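Local atomic coordinates of putative esterase (PDB entry 5VOL), a protein that hydrolyses ferulic acid esters, probably those on arabinoxylan, as a carbohydrate esterase family 1 enzyme that binds calcium. Residues R246-D249 with E255-H258. Residues are numbered along the deposited sequence; the frame is centred on the assembly and turned at random.
With CA (calcium ion), chain Q.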
loop_
_atom_site.group_PDB
_atom_site.type_symbol
_atom_site.label_atom_id
_atom_site.label_comp_id
_atom_site.label_asym_id
_atom_site.label_seq_id
_atom_site.Cartn_x
_atom_site.Cartn_y
_atom_site.Cartn_z
ATOM N N ARG C 246 0.366 -7.267 12.567
ATOM C CA ARG C 246 1.069 -6.268 11.765
ATOM C C ARG C 246 1.718 -5.236 12.657
ATOM O O ARG C 246 1.089 -4.725 13.566
ATOM C CB ARG C 246 0.128 -5.550 10.786
ATOM C CG ARG C 246 -0.727 -6.498 9.923
ATOM C CD ARG C 246 0.054 -7.173 8.781
ATOM N NE ARG C 246 -0.869 -8.028 8.041
ATOM C CZ ARG C 246 -1.076 -9.312 8.310
ATOM N NH1 ARG C 246 -0.385 -9.913 9.272
ATOM N NH2 ARG C 246 -1.972 -10.004 7.610
ATOM N N VAL C 247 2.970 -4.914 12.365
ATOM C CA VAL C 247 3.620 -3.787 13.006
ATOM C C VAL C 247 3.934 -2.838 11.862
ATOM O O VAL C 247 4.789 -3.135 11.033
ATOM C CB VAL C 247 4.892 -4.195 13.758
ATOM C CG1 VAL C 247 5.605 -2.957 14.334
ATOM C CG2 VAL C 247 4.564 -5.233 14.852
ATOM N N ARG C 248 3.183 -1.744 11.782
ATOM C CA ARG C 248 3.396 -0.744 10.747
ATOM C C ARG C 248 4.159 0.446 11.314
ATOM O O ARG C 248 4.353 0.531 12.528
ATOM C CB ARG C 248 2.062 -0.305 10.160
ATOM C CG ARG C 248 1.257 -1.490 9.617
ATOM C CD ARG C 248 -0.055 -1.039 8.999
ATOM N NE ARG C 248 -1.067 -0.669 9.987
ATOM C CZ ARG C 248 -1.571 0.551 10.140
ATOM N NH1 ARG C 248 -1.140 1.561 9.401
ATOM N NH2 ARG C 248 -2.519 0.764 11.045
ATOM N N ASP C 249 4.600 1.354 10.448
ATOM C CA ASP C 249 5.232 2.584 10.922
ATOM C C ASP C 249 4.243 3.422 11.755
ATOM O O ASP C 249 3.110 3.655 11.344
ATOM C CB ASP C 249 5.757 3.412 9.748
ATOM C CG ASP C 249 6.642 4.581 10.197
ATOM O OD1 ASP C 249 7.345 4.457 11.225
ATOM O OD2 ASP C 249 6.644 5.618 9.512
ATOM N N GLU C 255 -3.415 8.924 13.064
ATOM C CA GLU C 255 -3.070 8.488 11.712
ATOM C C GLU C 255 -2.977 6.971 11.693
ATOM O O GLU C 255 -3.356 6.334 10.715
ATOM C CB GLU C 255 -1.759 9.113 11.218
ATOM C CG GLU C 255 -1.912 10.537 10.707
ATOM C CD GLU C 255 -2.878 10.655 9.537
ATOM O OE1 GLU C 255 -2.564 10.163 8.421
ATOM O OE2 GLU C 255 -3.973 11.237 9.727
ATOM N N TYR C 256 -2.476 6.382 12.776
ATOM C CA TYR C 256 -2.406 4.931 12.856
ATOM C C TYR C 256 -3.807 4.288 12.876
ATOM O O TYR C 256 -4.024 3.246 12.272
ATOM C CB TYR C 256 -1.622 4.478 14.098
ATOM C CG TYR C 256 -1.035 3.098 13.914
ATOM C CD1 TYR C 256 0.178 2.925 13.240
ATOM C CD2 TYR C 256 -1.701 1.964 14.368
ATOM C CE1 TYR C 256 0.722 1.656 13.039
ATOM C CE2 TYR C 256 -1.161 0.685 14.165
ATOM C CZ TYR C 256 0.050 0.545 13.500
ATOM O OH TYR C 256 0.608 -0.705 13.296
ATOM N N TRP C 257 -4.747 4.920 13.566
ATOM C CA TRP C 257 -6.051 4.303 13.823
ATOM C C TRP C 257 -6.981 4.546 12.644
ATOM O O TRP C 257 -7.737 3.664 12.259
ATOM C CB TRP C 257 -6.639 4.834 15.146
ATOM C CG TRP C 257 -5.730 4.478 16.287
ATOM C CD1 TRP C 257 -5.024 3.312 16.432
ATOM C CD2 TRP C 257 -5.359 5.309 17.401
ATOM N NE1 TRP C 257 -4.249 3.368 17.565
ATOM C CE2 TRP C 257 -4.438 4.579 18.178
ATOM C CE3 TRP C 257 -5.717 6.592 17.814
ATOM C CZ2 TRP C 257 -3.869 5.093 19.355
ATOM C CZ3 TRP C 257 -5.154 7.103 18.991
ATOM C CH2 TRP C 257 -4.247 6.354 19.740
ATOM N N HIS C 258 -6.886 5.718 12.026
ATOM C CA HIS C 258 -7.629 5.937 10.783
ATOM C C HIS C 258 -7.168 4.979 9.656
ATOM O O HIS C 258 -7.984 4.348 8.978
ATOM C CB HIS C 258 -7.488 7.394 10.327
ATOM C CG HIS C 258 -7.785 7.599 8.875
ATOM N ND1 HIS C 258 -6.799 7.655 7.907
ATOM C CD2 HIS C 258 -8.956 7.765 8.217
ATOM C CE1 HIS C 258 -7.351 7.824 6.724
ATOM N NE2 HIS C 258 -8.662 7.903 6.883
HETATM CA CA CA Q . 8.854 3.965 12.939
HETATM O O HOH W 1 9.319 6.448 12.647
HETATM O O HOH W 2 11.024 3.775 14.416
#
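Arg248 lays its guanidinium flat over one face of the Tyr256 ring. The two planes lie 18° apart, and Arg248 CZ sits 3.9 Å from the ring centroid, a cation-pi stack. A bend at chi3 (-75°) folds the arginine chain back over the ring. The same group also reaches the helix backbone: Arg248 NH2 donates to Tyr256 O at 3.2 Å. Tyr256 O lies close to the guanidinium plane, and the N-H comes in on a lone pair of the carbonyl. At the far end of the ring, Arg248 N gives a hydrogen bond to Tyr256 OH, also 3.2 Å. Stack and bonds together pin both ends of the tyrosine to one residue. The contact joins the loop after strand 244-246 to the start of helix 254-271 in an alpha/beta-hydrolase fold. The connection between the two segments probably carries the histidine of a Ser-His-Asp triad. Arg248 NH2 has a further partner in Asp218, a salt bridge to the neighbouring strand. Asp249 O meets the edge of the Tyr256 ring, 3.5 Å from CE1. The Asp249 side chain starts out away from the helix, and OD1 binds calcium at 2.3 Å. Asp221 and Asp222 of the same chain, Gln244 of a neighbouring subunit and two waters also bind that ion.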